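D-alanyl-D-alanine carboxypeptidase (Penicillin binding protein) family protein (PDB 6OSU) probably trims the terminal D-alanine from peptidoglycan precursor peptides as a serine-type D-Ala-D-Ala carboxypeptidase of the penicillin-binding protein class. Local coordinates at residues S291-V304 with S317-N330. Residues are numbered along the deposited sequence; the frame is centred on the assembly and turned at random.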
loop_
_atom_site.group_PDB
_atom_site.type_symbol
_atom_site.label_atom_id
_atom_site.label_comp_id
_atom_site.label_asym_id
_atom_site.label_seq_id
_atom_site.Cartn_x
_atom_site.Cartn_y
_atom_site.Cartn_z
ATOM N N SER A 291 3.533 3.177 -4.214
ATOM C CA SER A 291 4.317 3.720 -3.118
ATOM C C SER A 291 3.459 3.817 -1.865
ATOM O O SER A 291 2.228 3.897 -1.931
ATOM C CB SER A 291 4.889 5.098 -3.466
ATOM O OG SER A 291 3.847 6.037 -3.662
ATOM N N SER A 292 4.130 3.810 -0.717
ATOM C CA SER A 292 3.465 3.934 0.568
ATOM C C SER A 292 4.341 4.747 1.507
ATOM O O SER A 292 5.563 4.577 1.531
ATOM C CB SER A 292 3.165 2.561 1.182
ATOM O OG SER A 292 2.317 2.687 2.311
ATOM N N ALA A 293 3.712 5.632 2.273
ATOM C CA ALA A 293 4.423 6.471 3.225
ATOM C C ALA A 293 3.635 6.526 4.524
ATOM O O ALA A 293 2.405 6.603 4.508
ATOM C CB ALA A 293 4.641 7.889 2.677
ATOM N N LYS A 294 4.352 6.487 5.642
ATOM C CA LYS A 294 3.756 6.518 6.970
ATOM C C LYS A 294 4.319 7.703 7.740
ATOM O O LYS A 294 5.533 7.932 7.731
ATOM C CB LYS A 294 4.029 5.209 7.719
ATOM C CG LYS A 294 3.320 5.090 9.057
ATOM C CD LYS A 294 3.489 3.697 9.648
ATOM C CE LYS A 294 2.582 3.496 10.855
ATOM N NZ LYS A 294 2.737 2.148 11.471
ATOM N N GLN A 295 3.441 8.458 8.394
ATOM C CA GLN A 295 3.868 9.583 9.224
ATOM C C GLN A 295 2.910 9.689 10.401
ATOM O O GLN A 295 1.739 10.037 10.220
ATOM C CB GLN A 295 3.909 10.882 8.427
ATOM C CG GLN A 295 5.257 11.147 7.780
ATOM C CD GLN A 295 5.260 12.383 6.904
ATOM O OE1 GLN A 295 4.252 13.083 6.794
ATOM N NE2 GLN A 295 6.395 12.657 6.272
ATOM N N ASP A 296 3.412 9.377 11.595
ATOM C CA ASP A 296 2.642 9.445 12.835
ATOM C C ASP A 296 1.391 8.564 12.755
ATOM O O ASP A 296 0.251 9.028 12.851
ATOM C CB ASP A 296 2.290 10.896 13.183
ATOM C CG ASP A 296 1.697 11.036 14.573
ATOM O OD1 ASP A 296 0.549 11.513 14.694
ATOM O OD2 ASP A 296 2.384 10.666 15.549
ATOM N N GLY A 297 1.634 7.269 12.560
ATOM C CA GLY A 297 0.587 6.265 12.610
ATOM C C GLY A 297 -0.329 6.259 11.400
ATOM O O GLY A 297 -1.163 5.362 11.235
ATOM N N GLU A 298 -0.181 7.262 10.538
ATOM C CA GLU A 298 -1.041 7.435 9.372
ATOM C C GLU A 298 -0.274 7.017 8.117
ATOM O O GLU A 298 0.677 7.691 7.705
ATOM C CB GLU A 298 -1.527 8.881 9.275
ATOM C CG GLU A 298 -2.571 9.135 8.206
ATOM C CD GLU A 298 -3.976 8.750 8.646
ATOM O OE1 GLU A 298 -4.125 8.081 9.693
ATOM O OE2 GLU A 298 -4.936 9.119 7.938
ATOM N N ARG A 299 -0.681 5.899 7.522
ATOM C CA ARG A 299 -0.049 5.363 6.325
ATOM C C ARG A 299 -0.988 5.492 5.135
ATOM O O ARG A 299 -2.177 5.167 5.228
ATOM C CB ARG A 299 0.342 3.892 6.502
ATOM C CG ARG A 299 0.721 3.216 5.193
ATOM C CD ARG A 299 0.955 1.728 5.347
ATOM N NE ARG A 299 2.075 1.440 6.234
ATOM C CZ ARG A 299 3.353 1.530 5.878
ATOM N NH1 ARG A 299 3.682 1.904 4.647
ATOM N NH2 ARG A 299 4.304 1.248 6.756
ATOM N N PHE A 300 -0.446 5.957 4.016
ATOM C CA PHE A 300 -1.193 6.059 2.774
ATOM C C PHE A 300 -0.526 5.224 1.694
ATOM O O PHE A 300 0.693 5.029 1.695
ATOM C CB PHE A 300 -1.317 7.515 2.309
ATOM C CG PHE A 300 -2.402 8.277 3.009
ATOM C CD1 PHE A 300 -3.721 8.156 2.603
ATOM C CD2 PHE A 300 -2.106 9.106 4.080
ATOM C CE1 PHE A 300 -4.726 8.853 3.247
ATOM C CE2 PHE A 300 -3.105 9.807 4.729
ATOM C CZ PHE A 300 -4.418 9.682 4.313
ATOM N N ILE A 301 -1.342 4.730 0.770
ATOM C CA ILE A 301 -0.879 3.965 -0.378
ATOM C C ILE A 301 -1.246 4.737 -1.637
ATOM O O ILE A 301 -2.399 5.152 -1.804
ATOM C CB ILE A 301 -1.490 2.553 -0.387
ATOM C CG1 ILE A 301 -0.956 1.749 0.801
ATOM C CG2 ILE A 301 -1.208 1.848 -1.707
ATOM C CD1 ILE A 301 -1.780 0.521 1.128
ATOM N N SER A 302 -0.266 4.949 -2.506
ATOM C CA SER A 302 -0.471 5.652 -3.761
ATOM C C SER A 302 0.001 4.782 -4.912
ATOM O O SER A 302 1.047 4.133 -4.825
ATOM C CB SER A 302 0.276 6.987 -3.790
ATOM O OG SER A 302 -0.523 8.031 -3.268
ATOM N N VAL A 303 -0.789 4.768 -5.981
ATOM C CA VAL A 303 -0.426 4.134 -7.240
ATOM C C VAL A 303 -0.527 5.187 -8.331
ATOM O O VAL A 303 -1.549 5.872 -8.443
ATOM C CB VAL A 303 -1.332 2.933 -7.559
ATOM C CG1 VAL A 303 -0.913 2.303 -8.872
ATOM C CG2 VAL A 303 -1.282 1.915 -6.432
ATOM N N VAL A 304 0.538 5.332 -9.116
ATOM C CA VAL A 304 0.563 6.223 -10.268
ATOM C C VAL A 304 0.944 5.391 -11.484
ATOM O O VAL A 304 1.916 4.630 -11.436
ATOM C CB VAL A 304 1.545 7.393 -10.069
ATOM C CG1 VAL A 304 1.707 8.167 -11.352
ATOM C CG2 VAL A 304 1.059 8.319 -8.969
ATOM N N SER A 317 3.907 11.125 -7.576
ATOM C CA SER A 317 3.607 10.279 -6.424
ATOM C C SER A 317 3.850 11.024 -5.118
ATOM O O SER A 317 3.051 10.916 -4.180
ATOM C CB SER A 317 4.438 8.999 -6.469
ATOM O OG SER A 317 4.037 8.167 -7.541
ATOM N N ALA A 318 4.950 11.775 -5.034
ATOM C CA ALA A 318 5.232 12.525 -3.815
ATOM C C ALA A 318 4.159 13.574 -3.560
ATOM O O ALA A 318 3.783 13.822 -2.408
ATOM C CB ALA A 318 6.610 13.177 -3.899
ATOM N N LYS A 319 3.647 14.197 -4.625
ATOM C CA LYS A 319 2.570 15.167 -4.467
ATOM C C LYS A 319 1.331 14.523 -3.854
ATOM O O LYS A 319 0.695 15.106 -2.968
ATOM C CB LYS A 319 2.237 15.806 -5.817
ATOM C CG LYS A 319 0.938 16.595 -5.818
ATOM C CD LYS A 319 1.164 18.064 -6.138
ATOM C CE LYS A 319 0.973 18.347 -7.619
ATOM N NZ LYS A 319 1.307 19.757 -7.958
ATOM N N LEU A 320 0.979 13.317 -4.306
ATOM C CA LEU A 320 -0.194 12.635 -3.764
ATOM C C LEU A 320 0.010 12.253 -2.303
ATOM O O LEU A 320 -0.868 12.482 -1.463
ATOM C CB LEU A 320 -0.516 11.395 -4.597
ATOM C CG LEU A 320 -0.965 11.609 -6.040
ATOM C CD1 LEU A 320 -1.133 10.269 -6.733
ATOM C CD2 LEU A 320 -2.260 12.405 -6.094
ATOM N N LEU A 321 1.162 11.657 -1.980
ATOM C CA LEU A 321 1.416 11.239 -0.604
ATOM C C LEU A 321 1.469 12.436 0.340
ATOM O O LEU A 321 0.932 12.382 1.452
ATOM C CB LEU A 321 2.716 10.441 -0.524
ATOM C CG LEU A 321 2.700 9.076 -1.213
ATOM C CD1 LEU A 321 4.088 8.464 -1.203
ATOM C CD2 LEU A 321 1.694 8.146 -0.540
ATOM N N ARG A 322 2.117 13.522 -0.085
ATOM C CA ARG A 322 2.180 14.723 0.745
ATOM C C ARG A 322 0.797 15.337 0.930
ATOM O O ARG A 322 0.456 15.808 2.021
ATOM C CB ARG A 322 3.136 15.733 0.116
ATOM C CG ARG A 322 3.351 16.994 0.926
ATOM C CD ARG A 322 4.128 18.032 0.124
ATOM N NE ARG A 322 4.959 17.424 -0.915
ATOM C CZ ARG A 322 4.786 17.611 -2.223
ATOM N NH1 ARG A 322 3.815 18.403 -2.663
ATOM N NH2 ARG A 322 5.591 17.014 -3.093
ATOM N N TYR A 323 -0.011 15.336 -0.132
ATOM C CA TYR A 323 -1.362 15.883 -0.054
ATOM C C TYR A 323 -2.223 15.098 0.930
ATOM O O TYR A 323 -2.942 15.688 1.747
ATOM C CB TYR A 323 -1.977 15.893 -1.455
ATOM C CG TYR A 323 -3.469 16.108 -1.526
ATOM C CD1 TYR A 323 -4.012 17.386 -1.470
ATOM C CD2 TYR A 323 -4.336 15.033 -1.689
ATOM C CE1 TYR A 323 -5.380 17.586 -1.552
ATOM C CE2 TYR A 323 -5.703 15.220 -1.772
ATOM C CZ TYR A 323 -6.219 16.498 -1.703
ATOM O OH TYR A 323 -7.579 16.683 -1.788
ATOM N N ALA A 324 -2.149 13.764 0.884
ATOM C CA ALA A 324 -2.957 12.948 1.785
ATOM C C ALA A 324 -2.471 13.051 3.226
ATOM O O ALA A 324 -3.282 13.170 4.153
ATOM C CB ALA A 324 -2.951 11.491 1.326
ATOM N N LEU A 325 -1.154 13.015 3.435
ATOM C CA LEU A 325 -0.617 12.983 4.793
ATOM C C LEU A 325 -0.813 14.306 5.525
ATOM O O LEU A 325 -0.885 14.322 6.761
ATOM C CB LEU A 325 0.867 12.619 4.759
ATOM C CG LEU A 325 1.211 11.164 4.434
ATOM C CD1 LEU A 325 2.665 11.039 4.002
ATOM C CD2 LEU A 325 0.932 10.273 5.636
ATOM N N SER A 326 -0.906 15.419 4.797
ATOM C CA SER A 326 -0.966 16.733 5.422
ATOM C C SER A 326 -2.372 17.316 5.503
ATOM O O SER A 326 -2.573 18.299 6.224
ATOM C CB SER A 326 -0.065 17.717 4.670
ATOM O OG SER A 326 -0.596 17.991 3.387
ATOM N N LYS A 327 -3.346 16.753 4.790
ATOM C CA LYS A 327 -4.687 17.317 4.779
ATOM C C LYS A 327 -5.757 16.383 5.321
ATOM O O LYS A 327 -6.913 16.803 5.439
ATOM C CB LYS A 327 -5.065 17.756 3.356
ATOM C CG LYS A 327 -4.068 18.729 2.756
ATOM C CD LYS A 327 -4.727 19.734 1.839
ATOM C CE LYS A 327 -3.900 21.008 1.767
ATOM N NZ LYS A 327 -3.791 21.661 3.104
ATOM N N TYR A 328 -5.415 15.146 5.677
ATOM C CA TYR A 328 -6.406 14.160 6.082
ATOM C C TYR A 328 -6.057 13.595 7.454
ATOM O O TYR A 328 -5.017 13.904 8.042
ATOM C CB TYR A 328 -6.531 13.046 5.037
ATOM C CG TYR A 328 -7.316 13.478 3.824
ATOM C CD1 TYR A 328 -8.688 13.279 3.758
ATOM C CD2 TYR A 328 -6.691 14.105 2.754
ATOM C CE1 TYR A 328 -9.418 13.678 2.655
ATOM C CE2 TYR A 328 -7.414 14.511 1.644
ATOM C CZ TYR A 328 -8.778 14.293 1.603
ATOM O OH TYR A 328 -9.504 14.693 0.506
ATOM N N GLU A 329 -6.946 12.740 7.951
ATOM C CA GLU A 329 -6.948 12.331 9.346
ATOM C C GLU A 329 -7.899 11.155 9.500
ATOM O O GLU A 329 -8.949 11.120 8.850
ATOM C CB GLU A 329 -7.389 13.500 10.236
ATOM C CG GLU A 329 -6.955 13.424 11.677
ATOM C CD GLU A 329 -7.075 14.771 12.369
ATOM O OE1 GLU A 329 -8.213 15.246 12.560
ATOM O OE2 GLU A 329 -6.026 15.367 12.700
ATOM N N ASN A 330 -7.527 10.198 10.344
ATOM C CA ASN A 330 -8.390 9.070 10.676
ATOM C C ASN A 330 -9.122 9.386 11.973
ATOM O O ASN A 330 -8.487 9.705 12.985
ATOM C CB ASN A 330 -7.590 7.773 10.803
ATOM C CG ASN A 330 -7.290 7.139 9.456
ATOM O OD1 ASN A 330 -7.605 7.702 8.408
ATOM N ND2 ASN A 330 -6.674 5.965 9.478
HETATM O O HOH W 1 2.850 6.037 -6.473
HETATM O O HOH W 2 -5.067 10.177 11.395
#
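Phe300 lies with one ring face flat against Ala324, whose CB stands 3.5 Å from the ring centroid and only 3° off the normal, a CH-pi contact over the middle of the ring. CG of Phe300 is anti to its carbonyl carbon (chi1 -81°), which lays the ring along the helix toward its C-terminal end, where CZ comes 4.0 Å from Tyr328 CB. Leu325 meets the same ring at its edge, CD2 lying near the ring plane and 3.6 Å from Phe300 CD2. Its other branch, CD1, touches Ala293 CB and Gln295 OE1 on the neighbouring strand, the Leu325 and Gln295 side chains crossing at about a right angle. One turn earlier Leu321 straddles the hairpin in the same way: CD1 rests on Ser291 OG and Ala293 CB, CD2 on Ser302. In the penicillin-binding (beta-lactamase-like) fold of this S11 peptidase, helix 310-327, the last helix of the catalytic domain, covers one face of the five-stranded antiparallel sheet; the hairpin, closed by a type I' turn from Gln295 to Glu298, supplies two of its strands. Strand 298-304 runs roughly antiparallel to the helix, bringing Val304 CG2 between Ser317 OG and Leu320 CD1. Ser317 OG is hydrogen-bonded to Arg313 O and accepts a 2.7 Å bond from a water that also bonds Ser291 OG, joining helix and sheet. Where the chain leaves toward the C-terminal domain, a second water accepts from Asn330 N and donates weakly to Glu298 OE1. The Glu298 carboxylate, turned 71° from the Asn330 amide plane, is salt-bridged to Arg46.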